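Local atomic coordinates of D-alanine--D-alanine ligase (Acinetobacter baumannii ACICU, PDB entry 5D8D), a protein that catalyses the ATP-dependent joining of two D-alanine molecules into D-alanyl-D-alanine, a building block for bacterial peptidoglycan. Residues Gln29-Ala34 with Phe62-Gly67; Val137-Val142 with Ala160-Lys165; Thr271-Gly274 with Leu280-Lys283. All blocks are in the same frame, centred on the assembly; numbering follows the deposited sequence.

Interaction 1 of 3, residues Gln29-Ala34 with Phe62-Gly67; sequences QAVLDA and FIVLHG
Val31 meets the aromatic ring of Phe62 with a methyl group set squarely over one face. Its CG1 stands 3.6 Å from the centroid of the Phe62 ring and 4° off the ring normal. The spread of distances confirms the centring: CG1 is 3.8 Å from Phe62 CZ and only slightly farther, 4.0 Å, from Phe62 CG. This is a CH-pi contact in which the two side chains arrive from opposite directions. The second methyl leans off the ring: Val31 CG2 lies 4.1 Å from Phe62 CE1 and 4.3 Å from Val64 CG2, so one valine spans two residues of segment 62-67. On the ring side, Phe62 has CG anti to its backbone N (chi1 -168°), which swings the phenyl up against the helix.

Around this pair, Leu35 of helix 21-37 and Ile299 of helix 292-301 also touch Phe62, while Met275 packs on Val31. Backbone hydrogen bonds to Ala11 and Leu13 hold Phe62 in the parallel sheet. Helix 21-37 links strands 9-13 and 41-45 as a beta-alpha-beta crossover of the Rossmann-like N-terminal domain, and here it lies against strand 60-63, outermost in this sheet within the chain. Every touching group is apolar and buried, so the helix-to-sheet contact rests on dispersion and on the centred methyl-ring fit, with no directional polar bond between the two segments.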
ATOM      1  N   GLN A  29       7.921  13.960 -21.876  1.00 43.62           N
ATOM      2  CA  GLN A  29       8.298  14.959 -22.863  1.00 39.39           C
ATOM      3  C   GLN A  29       7.393  16.139 -22.761  1.00 37.11           C
ATOM      4  O   GLN A  29       7.848  17.293 -22.768  1.00 37.70           O
ATOM      5  CB  GLN A  29       8.193  14.405 -24.282  1.00 46.48           C
ATOM      6  CG  GLN A  29       9.506  14.257 -24.980  1.00 56.83           C
ATOM      7  CD  GLN A  29      10.115  15.587 -25.285  1.00 54.24           C
ATOM      8  OE1 GLN A  29      11.262  15.831 -24.973  1.00 52.48           O
ATOM      9  NE2 GLN A  29       9.334  16.467 -25.843  1.00 62.21           N
ATOM     10  N   ALA A  30       6.088  15.893 -22.683  1.00 32.38           N
ATOM     11  CA  ALA A  30       5.184  17.059 -22.643  1.00 33.52           C
ATOM     12  C   ALA A  30       5.380  17.879 -21.356  1.00 34.10           C
ATOM     13  O   ALA A  30       5.387  19.119 -21.381  1.00 34.83           O
ATOM     14  CB  ALA A  30       3.737  16.644 -22.817  1.00 34.57           C
ATOM     15  N   VAL A  31       5.602  17.185 -20.238  1.00 38.50           N
ATOM     16  CA  VAL A  31       5.821  17.881 -18.970  1.00 37.39           C
ATOM     17  C   VAL A  31       7.152  18.616 -18.968  1.00 36.59           C
ATOM     18  O   VAL A  31       7.247  19.743 -18.475  1.00 33.89           O
ATOM     19  CB  VAL A  31       5.719  16.935 -17.779  1.00 38.40           C
ATOM     20  CG1 VAL A  31       6.125  17.662 -16.491  1.00 38.83           C
ATOM     21  CG2 VAL A  31       4.305  16.424 -17.681  1.00 37.73           C
ATOM     22  N   LEU A  32       8.171  17.988 -19.525  1.00 36.51           N
ATOM     23  CA  LEU A  32       9.481  18.638 -19.609  1.00 39.36           C
ATOM     24  C   LEU A  32       9.430  19.939 -20.384  1.00 36.79           C
ATOM     25  O   LEU A  32       9.864  20.979 -19.890  1.00 40.51           O
ATOM     26  CB  LEU A  32      10.508  17.693 -20.232  1.00 41.23           C
ATOM     27  CG  LEU A  32      11.956  18.141 -20.242  1.00 41.11           C
ATOM     28  CD1 LEU A  32      12.477  18.305 -18.827  1.00 42.13           C
ATOM     29  CD2 LEU A  32      12.782  17.120 -20.979  1.00 43.06           C
ATOM     30  N   ASP A  33       8.872  19.886 -21.591  1.00 40.74           N
ATOM     31  CA  ASP A  33       8.725  21.088 -22.420  1.00 40.39           C
ATOM     32  C   ASP A  33       7.942  22.193 -21.732  1.00 37.06           C
ATOM     33  O   ASP A  33       8.225  23.368 -21.933  1.00 37.13           O
ATOM     34  CB  ASP A  33       8.063  20.784 -23.778  1.00 44.19           C
ATOM     35  CG  ASP A  33       8.984  20.044 -24.755  1.00 49.69           C
ATOM     36  OD1 ASP A  33      10.221  20.265 -24.741  1.00 53.64           O
ATOM     37  OD2 ASP A  33       8.445  19.253 -25.574  1.00 50.90           O
ATOM     38  N   ALA A  34       6.943  21.823 -20.961  1.00 34.04           N
ATOM     39  CA  ALA A  34       6.102  22.795 -20.298  1.00 39.08           C
ATOM     40  C   ALA A  34       6.840  23.463 -19.138  1.00 40.02           C
ATOM     41  O   ALA A  34       6.766  24.686 -18.953  1.00 39.75           O
ATOM     42  CB  ALA A  34       4.801  22.133 -19.810  1.00 39.99           C
ATOM     43  N   PHE A  62       9.121  15.431 -10.380  1.00 37.03           N
ATOM     44  CA  PHE A  62       7.775  15.450 -10.994  1.00 38.98           C
ATOM     45  C   PHE A  62       7.605  14.057 -11.569  1.00 37.50           C
ATOM     46  O   PHE A  62       8.344  13.710 -12.497  1.00 38.20           O
ATOM     47  CB  PHE A  62       7.715  16.508 -12.124  1.00 35.95           C
ATOM     48  CG  PHE A  62       6.338  16.808 -12.622  1.00 36.26           C
ATOM     49  CD1 PHE A  62       5.524  15.822 -13.131  1.00 37.01           C
ATOM     50  CD2 PHE A  62       5.859  18.108 -12.621  1.00 41.08           C
ATOM     51  CE1 PHE A  62       4.242  16.115 -13.577  1.00 37.38           C
ATOM     52  CE2 PHE A  62       4.576  18.401 -13.062  1.00 38.11           C
ATOM     53  CZ  PHE A  62       3.773  17.406 -13.545  1.00 37.17           C
ATOM     54  N   ILE A  63       6.665  13.267 -11.034  1.00 34.25           N
ATOM     55  CA  ILE A  63       6.550  11.843 -11.395  1.00 32.44           C
ATOM     56  C   ILE A  63       5.475  11.663 -12.460  1.00 36.60           C
ATOM     57  O   ILE A  63       4.320  12.046 -12.293  1.00 34.18           O
ATOM     58  CB  ILE A  63       6.183  10.940 -10.205  1.00 39.45           C
ATOM     59  CG1 ILE A  63       7.248  11.031  -9.081  1.00 42.37           C
ATOM     60  CG2 ILE A  63       6.029   9.492 -10.673  1.00 40.15           C
ATOM     61  CD1 ILE A  63       6.849  10.388  -7.776  1.00 40.39           C
ATOM     62  N   VAL A  64       5.864  11.032 -13.555  1.00 38.22           N
ATOM     63  CA  VAL A  64       4.959  10.791 -14.643  1.00 37.60           C
ATOM     64  C   VAL A  64       5.324   9.429 -15.252  1.00 38.88           C
ATOM     65  O   VAL A  64       5.185   9.192 -16.457  1.00 41.60           O
ATOM     66  CB  VAL A  64       5.028  12.048 -15.528  1.00 40.85           C
ATOM     67  CG1 VAL A  64       5.863  11.869 -16.772  1.00 45.19           C
ATOM     68  CG2 VAL A  64       3.668  12.619 -15.770  1.00 39.98           C
ATOM     69  N   LEU A  65       5.727   8.513 -14.354  1.00 37.79           N
ATOM     70  CA  LEU A  65       5.930   7.093 -14.649  1.00 39.52           C
ATOM     71  C   LEU A  65       4.607   6.385 -14.461  1.00 39.13           C
ATOM     72  O   LEU A  65       4.144   6.273 -13.360  1.00 40.37           O
ATOM     73  CB  LEU A  65       6.917   6.478 -13.648  1.00 37.95           C
ATOM     74  CG  LEU A  65       8.360   6.933 -13.707  1.00 38.42           C
ATOM     75  CD1 LEU A  65       9.113   6.591 -12.431  1.00 36.68           C
ATOM     76  CD2 LEU A  65       9.043   6.295 -14.908  1.00 39.34           C
ATOM     77  N   HIS A  66       4.018   5.866 -15.522  1.00 40.18           N
ATOM     78  CA  HIS A  66       2.778   5.146 -15.397  1.00 40.29           C
ATOM     79  C   HIS A  66       3.049   3.655 -15.207  1.00 42.23           C
ATOM     80  O   HIS A  66       4.014   3.100 -15.768  1.00 39.88           O
ATOM     81  CB  HIS A  66       1.904   5.385 -16.615  1.00 38.01           C
ATOM     82  CG  HIS A  66       1.805   6.813 -16.994  1.00 35.44           C
ATOM     83  ND1 HIS A  66       1.261   7.763 -16.164  1.00 38.15           N
ATOM     84  CD2 HIS A  66       2.217   7.472 -18.094  1.00 40.57           C
ATOM     85  CE1 HIS A  66       1.311   8.943 -16.747  1.00 37.77           C
ATOM     86  NE2 HIS A  66       1.895   8.796 -17.917  1.00 40.38           N
ATOM     87  N   GLY A  67       2.172   3.031 -14.417  1.00 41.62           N
ATOM     88  CA  GLY A  67       2.200   1.597 -14.158  1.00 39.02           C
ATOM     89  C   GLY A  67       3.278   1.136 -13.177  1.00 39.55           C
ATOM     90  O   GLY A  67       3.840   1.918 -12.414  1.00 42.33           O
TER

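Interaction 2 of 3, residues Val137-Val142 with Ala160-Lys165; sequences VIIKPV and AAAIEK
Ile139, Ala162 and Ile163 carry the contact, and since all three have aliphatic side chains no ring face or edge is involved; the flat unit that comes near is the backbone carbonyl of Ala162, whose O lies 4.1 Å from Ile139 CG2. The rest is methyl and methylene packing. Ala162 CB faces the strand and sits 4.0 Å from Ile139 CG1, with Ile139 CB only marginally farther. The other branch, Ile139 CG2, reaches Ile163 CG1 at 4.3 Å. With CG1 beside the backbone N and CG2 anti to it (chi1 -56°), the two branches fork over successive helix residues.

The backbones come close, 6.5 Å between the CA atoms of Ile139 and Ala162, which the small alanine side chain permits. Helix 159-169 thus covers one side of the antiparallel sheet in the ATP-grasp region, where Val153, Val173 and Ala175 of the flanking strands also touch Ile139. Lys140 points its CB away from the helix and forms a salt bridge with Glu176. The interface is apolar helix-on-sheet packing: saturated carbons at ordinary van der Waals spacing, held by shape and dispersion, with no polar bond between the two segments.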
ATOM      1  N   VAL A 137     -21.603  -9.332 -15.230  1.00 88.50           N
ATOM      2  CA  VAL A 137     -20.442  -8.816 -14.471  1.00 90.31           C
ATOM      3  C   VAL A 137     -19.336  -8.375 -15.434  1.00 89.52           C
ATOM      4  O   VAL A 137     -19.387  -8.653 -16.633  1.00 88.49           O
ATOM      5  CB  VAL A 137     -19.856  -9.846 -13.449  1.00 87.23           C
ATOM      6  CG1 VAL A 137     -20.941 -10.381 -12.525  1.00 83.03           C
ATOM      7  CG2 VAL A 137     -19.121 -10.983 -14.152  1.00 87.92           C
ATOM      8  N   ILE A 138     -18.340  -7.693 -14.883  1.00 87.76           N
ATOM      9  CA  ILE A 138     -17.152  -7.285 -15.627  1.00 82.58           C
ATOM     10  C   ILE A 138     -15.978  -7.960 -14.928  1.00 77.02           C
ATOM     11  O   ILE A 138     -15.877  -7.910 -13.695  1.00 67.53           O
ATOM     12  CB  ILE A 138     -16.992  -5.738 -15.712  1.00 90.42           C
ATOM     13  CG1 ILE A 138     -15.648  -5.358 -16.341  1.00 97.90           C
ATOM     14  CG2 ILE A 138     -17.118  -5.053 -14.352  1.00 92.31           C
ATOM     15  CD1 ILE A 138     -15.555  -3.911 -16.779  1.00100.48           C
ATOM     16  N   ILE A 139     -15.131  -8.617 -15.725  1.00 72.71           N
ATOM     17  CA  ILE A 139     -13.905  -9.297 -15.258  1.00 76.45           C
ATOM     18  C   ILE A 139     -12.730  -8.376 -15.556  1.00 78.42           C
ATOM     19  O   ILE A 139     -12.514  -8.019 -16.719  1.00 80.79           O
ATOM     20  CB  ILE A 139     -13.672 -10.660 -15.993  1.00 73.44           C
ATOM     21  CG1 ILE A 139     -14.886 -11.610 -15.846  1.00 67.94           C
ATOM     22  CG2 ILE A 139     -12.383 -11.334 -15.519  1.00 73.89           C
ATOM     23  CD1 ILE A 139     -15.203 -12.031 -14.425  1.00 64.50           C
ATOM     24  N   LYS A 140     -11.975  -7.989 -14.528  1.00 78.70           N
ATOM     25  CA  LYS A 140     -10.825  -7.090 -14.724  1.00 82.61           C
ATOM     26  C   LYS A 140      -9.599  -7.546 -13.940  1.00 77.81           C
ATOM     27  O   LYS A 140      -9.749  -8.119 -12.859  1.00 74.64           O
ATOM     28  CB  LYS A 140     -11.185  -5.616 -14.408  1.00 83.43           C
ATOM     29  CG  LYS A 140     -11.967  -5.356 -13.126  1.00 82.97           C
ATOM     30  CD  LYS A 140     -12.259  -3.869 -12.921  1.00 78.30           C
ATOM     31  CE  LYS A 140     -13.372  -3.352 -13.822  1.00 77.27           C
ATOM     32  NZ  LYS A 140     -13.782  -1.963 -13.441  1.00 71.89           N
ATOM     33  N   PRO A 141      -8.380  -7.303 -14.491  1.00 79.58           N
ATOM     34  CA  PRO A 141      -7.182  -7.602 -13.711  1.00 77.70           C
ATOM     35  C   PRO A 141      -7.136  -6.632 -12.549  1.00 74.33           C
ATOM     36  O   PRO A 141      -7.436  -5.443 -12.724  1.00 69.13           O
ATOM     37  CB  PRO A 141      -6.028  -7.342 -14.686  1.00 76.67           C
ATOM     38  CG  PRO A 141      -6.554  -6.299 -15.604  1.00 77.08           C
ATOM     39  CD  PRO A 141      -8.041  -6.575 -15.734  1.00 79.09           C
ATOM     40  N   VAL A 142      -6.793  -7.160 -11.381  1.00 71.09           N
ATOM     41  CA  VAL A 142      -6.768  -6.396 -10.142  1.00 65.33           C
ATOM     42  C   VAL A 142      -5.741  -5.242 -10.157  1.00 67.93           C
ATOM     43  O   VAL A 142      -6.013  -4.185  -9.573  1.00 63.29           O
ATOM     44  CB  VAL A 142      -6.492  -7.348  -8.957  1.00 60.62           C
ATOM     45  CG1 VAL A 142      -6.221  -6.581  -7.677  1.00 55.59           C
ATOM     46  CG2 VAL A 142      -7.661  -8.310  -8.786  1.00 62.11           C
ATOM     47  N   ALA A 160     -14.983 -18.136 -19.353  1.00 99.72           N
ATOM     48  CA  ALA A 160     -13.677 -18.787 -19.544  1.00 99.16           C
ATOM     49  C   ALA A 160     -12.734 -18.050 -20.519  1.00101.25           C
ATOM     50  O   ALA A 160     -11.517 -18.163 -20.378  1.00111.93           O
ATOM     51  CB  ALA A 160     -13.857 -20.242 -19.950  1.00 97.34           C
ATOM     52  N   ALA A 161     -13.286 -17.293 -21.476  1.00 96.08           N
ATOM     53  CA  ALA A 161     -12.485 -16.449 -22.387  1.00 98.46           C
ATOM     54  C   ALA A 161     -12.000 -15.126 -21.741  1.00 97.77           C
ATOM     55  O   ALA A 161     -10.888 -14.646 -22.035  1.00 88.22           O
ATOM     56  CB  ALA A 161     -13.270 -16.149 -23.661  1.00 96.73           C
ATOM     57  N   ALA A 162     -12.848 -14.540 -20.892  1.00 91.22           N
ATOM     58  CA  ALA A 162     -12.548 -13.282 -20.193  1.00 93.08           C
ATOM     59  C   ALA A 162     -11.469 -13.451 -19.123  1.00 90.64           C
ATOM     60  O   ALA A 162     -10.594 -12.589 -18.976  1.00 75.09           O
ATOM     61  CB  ALA A 162     -13.813 -12.719 -19.558  1.00 93.43           C
ATOM     62  N   ILE A 163     -11.547 -14.559 -18.381  1.00 92.21           N
ATOM     63  CA  ILE A 163     -10.596 -14.860 -17.288  1.00 98.76           C
ATOM     64  C   ILE A 163      -9.151 -15.068 -17.799  1.00 99.26           C
ATOM     65  O   ILE A 163      -8.207 -14.799 -17.051  1.00 99.87           O
ATOM     66  CB  ILE A 163     -11.097 -16.034 -16.382  1.00 92.03           C
ATOM     67  CG1 ILE A 163     -12.370 -15.598 -15.624  1.00 94.25           C
ATOM     68  CG2 ILE A 163     -10.024 -16.473 -15.390  1.00 89.18           C
ATOM     69  CD1 ILE A 163     -13.246 -16.722 -15.100  1.00 92.12           C
ATOM     70  N   GLU A 164      -8.988 -15.512 -19.054  1.00 96.15           N
ATOM     71  CA  GLU A 164      -7.660 -15.576 -19.712  1.00108.41           C
ATOM     72  C   GLU A 164      -7.210 -14.253 -20.384  1.00104.08           C
ATOM     73  O   GLU A 164      -6.010 -14.069 -20.614  1.00 99.76           O
ATOM     74  CB  GLU A 164      -7.565 -16.747 -20.720  1.00112.86           C
ATOM     75  CG  GLU A 164      -8.020 -18.110 -20.198  1.00118.71           C
ATOM     76  CD  GLU A 164      -7.746 -18.328 -18.715  1.00123.10           C
ATOM     77  OE1 GLU A 164      -6.566 -18.241 -18.306  1.00132.40           O
ATOM     78  OE2 GLU A 164      -8.714 -18.575 -17.957  1.00121.60           O
ATOM     79  N   LYS A 165      -8.152 -13.361 -20.712  1.00100.80           N
ATOM     80  CA  LYS A 165      -7.823 -11.955 -21.056  1.00110.11           C
ATOM     81  C   LYS A 165      -7.066 -11.284 -19.891  1.00103.11           C
ATOM     82  O   LYS A 165      -5.962 -10.753 -20.073  1.00 96.31           O
ATOM     83  CB  LYS A 165      -9.094 -11.125 -21.416  1.00119.42           C
ATOM     84  CG  LYS A 165      -9.269 -10.731 -22.888  1.00117.93           C
ATOM     85  CD  LYS A 165      -8.880  -9.282 -23.184  1.00121.81           C
ATOM     86  CE  LYS A 165      -7.376  -9.037 -23.049  1.00131.16           C
ATOM     87  NZ  LYS A 165      -6.531  -9.818 -24.003  1.00131.29           N
TER

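Interaction 3 of 3, residues Thr271-Gly274 with Leu280-Lys283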
ATOM      1  N   THR A 271      -3.391   7.546  -9.546  1.00 46.07           N
ATOM      2  CA  THR A 271      -2.436   8.447  -8.853  1.00 45.16           C
ATOM      3  C   THR A 271      -1.281   9.022  -9.691  1.00 41.42           C
ATOM      4  O   THR A 271      -0.577   9.910  -9.195  1.00 47.75           O
ATOM      5  CB  THR A 271      -1.771   7.748  -7.669  1.00 42.92           C
ATOM      6  OG1 THR A 271      -1.154   6.551  -8.127  1.00 46.96           O
ATOM      7  CG2 THR A 271      -2.769   7.433  -6.619  1.00 45.88           C
ATOM      8  N   VAL A 272      -1.052   8.497 -10.898  1.00 41.42           N
ATOM      9  CA  VAL A 272      -0.235   9.215 -11.943  1.00 41.43           C
ATOM     10  C   VAL A 272      -0.927   9.211 -13.315  1.00 39.10           C
ATOM     11  O   VAL A 272      -0.714   8.334 -14.146  1.00 37.64           O
ATOM     12  CB  VAL A 272       1.307   8.847 -11.910  1.00 45.12           C
ATOM     13  CG1 VAL A 272       1.623   7.585 -11.134  1.00 43.72           C
ATOM     14  CG2 VAL A 272       1.984   8.816 -13.269  1.00 49.15           C
ATOM     15  N   PRO A 273      -1.821  10.181 -13.535  1.00 37.00           N
ATOM     16  CA  PRO A 273      -2.488  10.220 -14.817  1.00 38.98           C
ATOM     17  C   PRO A 273      -1.595  10.667 -15.964  1.00 39.21           C
ATOM     18  O   PRO A 273      -0.569  11.343 -15.752  1.00 37.77           O
ATOM     19  CB  PRO A 273      -3.595  11.250 -14.620  1.00 40.38           C
ATOM     20  CG  PRO A 273      -3.764  11.383 -13.158  1.00 42.91           C
ATOM     21  CD  PRO A 273      -2.431  11.106 -12.569  1.00 38.86           C
ATOM     22  N   GLY A 274      -2.016  10.299 -17.172  1.00 35.94           N
ATOM     23  CA  GLY A 274      -1.459  10.799 -18.384  1.00 36.00           C
ATOM     24  C   GLY A 274      -1.362  12.318 -18.436  1.00 41.14           C
ATOM     25  O   GLY A 274      -2.190  13.059 -17.863  1.00 40.94           O
ATOM     26  N   LEU A 280      -6.850  13.247 -20.041  1.00 39.59           N
ATOM     27  CA  LEU A 280      -8.042  13.906 -19.506  1.00 40.81           C
ATOM     28  C   LEU A 280      -7.815  14.984 -18.452  1.00 40.23           C
ATOM     29  O   LEU A 280      -8.585  15.935 -18.402  1.00 45.30           O
ATOM     30  CB  LEU A 280      -9.000  12.854 -18.982  1.00 47.31           C
ATOM     31  CG  LEU A 280      -9.650  12.051 -20.127  1.00 52.21           C
ATOM     32  CD1 LEU A 280      -9.762  10.573 -19.819  1.00 50.94           C
ATOM     33  CD2 LEU A 280     -11.012  12.645 -20.410  1.00 56.70           C
ATOM     34  N   VAL A 281      -6.776  14.877 -17.628  1.00 41.28           N
ATOM     35  CA  VAL A 281      -6.495  15.900 -16.613  1.00 39.17           C
ATOM     36  C   VAL A 281      -6.215  17.286 -17.223  1.00 41.15           C
ATOM     37  O   VAL A 281      -6.709  18.288 -16.687  1.00 43.19           O
ATOM     38  CB  VAL A 281      -5.390  15.460 -15.585  1.00 43.03           C
ATOM     39  CG1 VAL A 281      -4.886  16.639 -14.706  1.00 40.70           C
ATOM     40  CG2 VAL A 281      -5.887  14.301 -14.685  1.00 39.90           C
ATOM     41  N   PRO A 282      -5.439  17.370 -18.329  1.00 45.08           N
ATOM     42  CA  PRO A 282      -5.296  18.686 -18.989  1.00 46.09           C
ATOM     43  C   PRO A 282      -6.615  19.304 -19.473  1.00 45.61           C
ATOM     44  O   PRO A 282      -6.797  20.526 -19.329  1.00 39.29           O
ATOM     45  CB  PRO A 282      -4.348  18.410 -20.158  1.00 43.05           C
ATOM     46  CG  PRO A 282      -3.529  17.268 -19.680  1.00 46.58           C
ATOM     47  CD  PRO A 282      -4.482  16.398 -18.891  1.00 46.39           C
ATOM     48  N   LYS A 283      -7.479  18.466 -20.046  1.00 46.43           N
ATOM     49  CA  LYS A 283      -8.856  18.829 -20.417  1.00 51.22           C
ATOM     50  C   LYS A 283      -9.566  19.527 -19.261  1.00 49.95           C
ATOM     51  O   LYS A 283     -10.070  20.655 -19.388  1.00 51.05           O
ATOM     52  CB  LYS A 283      -9.686  17.580 -20.807  1.00 60.14           C
ATOM     53  CG  LYS A 283     -10.081  17.382 -22.258  1.00 70.06           C
ATOM     54  CD  LYS A 283      -8.920  16.990 -23.193  1.00 82.67           C
ATOM     55  CE  LYS A 283      -9.364  15.985 -24.280  1.00 88.09           C
ATOM     56  NZ  LYS A 283      -8.561  16.041 -25.533  1.00 87.49           N
TER
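Val281 reaches Pro273 through a single branch. From CB, which is turned toward the loop, the side chain divides: CG1 lies anti to the backbone N (chi1 168°), and this leaves CG2 beside that N and anti to the carbonyl carbon, the position from which it projects onto the proline. CG2 ends 3.8 Å from Pro273 CB and 3.9 Å from Pro273 CG, two nearly equal approaches that place the methyl against the CB-CG side of the pyrrolidine ring. The two side chains cross obliquely, and the close touches are those of this one methyl with the two ring carbons.

The loop belongs to a signature of the D-alanine–D-alanine ligases, the Asn-Thr-Val-Pro-Gly run that starts at Asn270, the last residue of strand 264-270, and continues into the loop; Asn270 is predicted to bind the second magnesium ion, and its side chain is about 4 Å from that of Pro273, so the packed proline is an immediate neighbour of the probable metal site. Val281 lies about 7 Å, side chain to side chain, from Thr185 of the predicted ATP-binding range, and Arg253 of strand 252-259 touches both Pro273 and Val281.

A looser approach flanks the first: Gly274 O stands 4.2 Å from Pro282 CD. That methylene is bonded to a backbone nitrogen that has no hydrogen to donate, so the carbonyl meets carbon here. Near the N-terminal end of helix 280-286 Pro282 fits readily, because first-turn nitrogens have no preceding helical carbonyl to pair with. Phe292 and Leu295 of helix 292-301 pack against the Pro282 ring.

From the N terminus, the three contacts follow one another in series, without nesting or crossing. Interaction 1 closes a 27-residue connection within the N-terminal domain, joining helix 21-37 to strand 60-63 and the residues that follow it. Interaction 2 brings helix 159-169 back onto strand 137-141 across 17 residues. Interaction 3 closes a tight excursion of five residues between the loop after strand 264-270 and helix 280-286. Interactions 1 and 3 adjoin, their centres 11 Å apart, and a probable hydrogen bond from His66 ND1 to Val272 O, 2.9 Å, joins the N-terminal domain to the loop beside the predicted metal site. Interaction 2 stands apart, its nearest atoms about 11 and 12 Å from the other two.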